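Local coordinates for replication initiation and membrane attachment protein (PDB 5WTN) that forms a tetramer, binds a primosomal re-initiation protein and probably acts in the initiation of DNA replication and in membrane attachment, at residues 12-17 with 54-59. Numbering follows the deposited sequence.
Sequences DRYTVQ and ELLDGQ
Thr15, Val16 and Gln59 together grip one water: it accepts from Val16 N at 2.9 Å, is hydrogen-bonded to Gln59 O at 2.8 Å, and is bonded to Thr15 OG1 in a direction that is not decided. A second water bridges Leu56 O, at 2.6 Å, and Gly58 N, from which it accepts, within the turn, and adds a weak bond of 3.3 Å to Val16 O. The two segments share no direct hydrogen bond, so between them the polar link runs through the waters. Gly58 lies in the left-handed region, phi 62°, where the chain swings back alongside the strand.

Beside the waters the contact is apolar. Leu56 CD1 meets Tyr14 CE1 obliquely at 3.7 Å, and the same methyl lies 4.4 Å from Val16 CG2, which itself sits in plane at the edge of the Tyr14 ring. Tyr14 CG stands between its backbone N and carbonyl carbon; this chi1 of 68° turns the ring toward helix 40-55, where Tyr14 OH hydrogen-bonds Glu52. His63 meets the ring edge-to-face. Two residues beyond Gln59, Ala61 pairs with Tyr14 through backbone hydrogen bonding, placing strand 61-62 antiparallel to strand 13-17. Strand 13-17 thus lies between strand 61-62 and the hairpin 90-95/104-109, with helices 24-38, 40-55, 63-70 and 74-86 intervening along the chain, an arrangement consistent with a winged-helix domain.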
ATOM      1  N   ASP A  12      27.963   2.867  18.287  1.00 17.35           N
ATOM      2  CA  ASP A  12      27.293   1.587  18.493  1.00 17.96           C
ATOM      3  C   ASP A  12      26.586   1.186  17.197  1.00 19.05           C
ATOM      4  O   ASP A  12      26.157   2.037  16.400  1.00 17.22           O
ATOM      5  CB  ASP A  12      26.284   1.662  19.646  1.00 19.44           C
ATOM      6  CG  ASP A  12      26.948   1.668  21.018  1.00 20.77           C
ATOM      7  OD1 ASP A  12      28.052   1.086  21.135  1.00 23.33           O
ATOM      8  OD2 ASP A  12      26.360   2.239  21.983  1.00 15.63           O
ATOM      9  N   ARG A  13      26.460  -0.115  16.961  1.00 19.95           N
ATOM     10  CA  ARG A  13      25.884  -0.590  15.702  1.00 19.90           C
ATOM     11  C   ARG A  13      24.490  -1.200  15.856  1.00 16.80           C
ATOM     12  O   ARG A  13      24.179  -1.801  16.883  1.00 14.32           O
ATOM     13  CB  ARG A  13      26.822  -1.600  15.034  1.00 22.19           C
ATOM     14  CG  ARG A  13      28.230  -1.077  14.799  1.00 21.65           C
ATOM     15  CD  ARG A  13      29.032  -2.025  13.924  1.00 21.30           C
ATOM     16  NE  ARG A  13      28.754  -3.425  14.236  1.00 27.28           N
ATOM     17  CZ  ARG A  13      29.364  -4.112  15.196  1.00 30.41           C
ATOM     18  NH1 ARG A  13      30.291  -3.529  15.945  1.00 32.91           N
ATOM     19  NH2 ARG A  13      29.047  -5.381  15.410  1.00 23.73           N
ATOM     20  N   TYR A  14      23.659  -1.046  14.827  1.00 18.17           N
ATOM     21  CA  TYR A  14      22.336  -1.659  14.826  1.00 16.21           C
ATOM     22  C   TYR A  14      22.029  -2.439  13.559  1.00 16.05           C
ATOM     23  O   TYR A  14      22.714  -2.330  12.537  1.00 16.96           O
ATOM     24  CB  TYR A  14      21.252  -0.617  15.045  1.00 12.96           C
ATOM     25  CG  TYR A  14      21.085   0.353  13.903  1.00 15.13           C
ATOM     26  CD1 TYR A  14      20.093   0.169  12.939  1.00 14.87           C
ATOM     27  CD2 TYR A  14      21.887   1.476  13.803  1.00 15.16           C
ATOM     28  CE1 TYR A  14      19.916   1.078  11.899  1.00 15.92           C
ATOM     29  CE2 TYR A  14      21.713   2.395  12.761  1.00 17.04           C
ATOM     30  CZ  TYR A  14      20.731   2.185  11.814  1.00 19.29           C
ATOM     31  OH  TYR A  14      20.572   3.087  10.788  1.00 20.83           O
ATOM     32  N   THR A  15      20.986  -3.245  13.660  1.00 17.30           N
ATOM     33  CA  THR A  15      20.314  -3.793  12.503  1.00 14.90           C
ATOM     34  C   THR A  15      18.821  -3.627  12.752  1.00 12.56           C
ATOM     35  O   THR A  15      18.390  -3.595  13.907  1.00 10.94           O
ATOM     36  CB  THR A  15      20.667  -5.264  12.302  1.00 15.36           C
ATOM     37  OG1 THR A  15      19.912  -5.765  11.197  1.00 24.80           O
ATOM     38  CG2 THR A  15      20.321  -6.087  13.537  1.00 14.18           C
ATOM     39  N   VAL A  16      18.039  -3.489  11.682  1.00 14.28           N
ATOM     40  CA  VAL A  16      16.580  -3.458  11.789  1.00 11.91           C
ATOM     41  C   VAL A  16      15.977  -4.733  11.232  1.00 13.15           C
ATOM     42  O   VAL A  16      16.263  -5.120  10.097  1.00 13.59           O
ATOM     43  CB  VAL A  16      15.976  -2.330  10.972  1.00 10.82           C
ATOM     44  CG1 VAL A  16      14.477  -2.198  11.298  1.00  9.95           C
ATOM     45  CG2 VAL A  16      16.708  -1.051  11.211  1.00 10.12           C
ATOM     46  N   GLN A  17      15.102  -5.366  12.004  1.00 13.44           N
ATOM     47  CA  GLN A  17      14.436  -6.590  11.545  1.00 14.42           C
ATOM     48  C   GLN A  17      12.935  -6.647  11.861  1.00 15.95           C
ATOM     49  O   GLN A  17      12.424  -5.902  12.718  1.00 13.99           O
ATOM     50  CB  GLN A  17      15.187  -7.822  12.081  1.00 14.40           C
ATOM     51  CG  GLN A  17      16.538  -7.980  11.400  1.00 14.78           C
ATOM     52  CD  GLN A  17      17.432  -9.018  12.011  1.00 17.83           C
ATOM     53  OE1 GLN A  17      18.554  -8.708  12.415  1.00 24.31           O
ATOM     54  NE2 GLN A  17      16.972 -10.263  12.055  1.00 21.33           N
ATOM     55  N   GLU A  54      13.945  -1.833   4.898  1.00 15.18           N
ATOM     56  CA  GLU A  54      14.092  -2.118   3.475  1.00 15.98           C
ATOM     57  C   GLU A  54      15.442  -1.668   2.916  1.00 16.59           C
ATOM     58  O   GLU A  54      16.059  -2.378   2.123  1.00 16.48           O
ATOM     59  CB  GLU A  54      12.956  -1.468   2.680  1.00 16.95           C
ATOM     60  CG  GLU A  54      11.588  -2.078   2.942  1.00 21.92           C
ATOM     61  CD  GLU A  54      10.697  -2.059   1.715  1.00 29.45           C
ATOM     62  OE1 GLU A  54      11.150  -2.514   0.643  1.00 31.88           O
ATOM     63  OE2 GLU A  54       9.546  -1.589   1.822  1.00 33.58           O
ATOM     64  N   LEU A  55      15.895  -0.487   3.328  1.00 16.74           N
ATOM     65  CA  LEU A  55      17.137   0.073   2.816  1.00 16.66           C
ATOM     66  C   LEU A  55      18.400  -0.678   3.240  1.00 19.16           C
ATOM     67  O   LEU A  55      19.139  -1.143   2.371  1.00 20.98           O
ATOM     68  CB  LEU A  55      17.232   1.545   3.180  1.00 17.17           C
ATOM     69  CG  LEU A  55      18.443   2.317   2.668  1.00 18.50           C
ATOM     70  CD1 LEU A  55      18.725   1.977   1.215  1.00 18.68           C
ATOM     71  CD2 LEU A  55      18.179   3.808   2.842  1.00 16.27           C
ATOM     72  N   LEU A  56      18.661  -0.789   4.544  1.00 16.58           N
ATOM     73  CA  LEU A  56      19.689  -1.710   5.011  1.00 20.97           C
ATOM     74  C   LEU A  56      19.079  -3.036   4.715  1.00 28.28           C
ATOM     75  O   LEU A  56      17.949  -3.275   5.143  1.00 31.94           O
ATOM     76  CB  LEU A  56      19.815  -1.648   6.523  1.00 23.81           C
ATOM     77  CG  LEU A  56      20.718  -0.652   7.223  1.00 22.61           C
ATOM     78  CD1 LEU A  56      20.270  -0.577   8.664  1.00 20.84           C
ATOM     79  CD2 LEU A  56      22.126  -1.163   7.129  1.00 21.46           C
ATOM     80  N   ASP A  57      19.728  -3.926   3.989  1.00 29.11           N
ATOM     81  CA  ASP A  57      19.007  -5.178   3.843  1.00 28.96           C
ATOM     82  C   ASP A  57      19.732  -6.185   4.701  1.00 32.68           C
ATOM     83  O   ASP A  57      20.718  -6.791   4.271  1.00 41.59           O
ATOM     84  CB  ASP A  57      18.978  -5.615   2.382  1.00 33.60           C
ATOM     85  CG  ASP A  57      18.088  -6.834   2.152  1.00 39.65           C
ATOM     86  OD1 ASP A  57      16.935  -6.845   2.641  1.00 37.05           O
ATOM     87  OD2 ASP A  57      18.547  -7.790   1.491  1.00 41.55           O
ATOM     88  N   GLY A  58      19.200  -6.415   5.894  1.00 26.01           N
ATOM     89  CA  GLY A  58      19.880  -7.236   6.881  1.00 28.42           C
ATOM     90  C   GLY A  58      21.233  -6.739   7.369  1.00 23.08           C
ATOM     91  O   GLY A  58      21.887  -7.421   8.147  1.00 23.98           O
ATOM     92  N   GLN A  59      21.655  -5.557   6.931  1.00 26.60           N
ATOM     93  CA  GLN A  59      23.032  -5.104   7.162  1.00 27.13           C
ATOM     94  C   GLN A  59      23.228  -4.185   8.373  1.00 23.15           C
ATOM     95  O   GLN A  59      22.261  -3.708   8.967  1.00 22.25           O
ATOM     96  CB  GLN A  59      23.566  -4.397   5.911  1.00 27.85           C
ATOM     97  CG  GLN A  59      23.977  -5.331   4.786  1.00 34.64           C
ATOM     98  CD  GLN A  59      24.372  -4.570   3.531  1.00 51.41           C
ATOM     99  OE1 GLN A  59      23.612  -3.727   3.036  1.00 50.70           O
ATOM    100  NE2 GLN A  59      25.569  -4.855   3.012  1.00 54.38           N
TER
HETATM  101  O   HOH W   1      19.493  -4.218   9.273  1.00 23.33           O
HETATM  102  O   HOH W   2      17.834  -4.810   7.179  1.00 34.89           O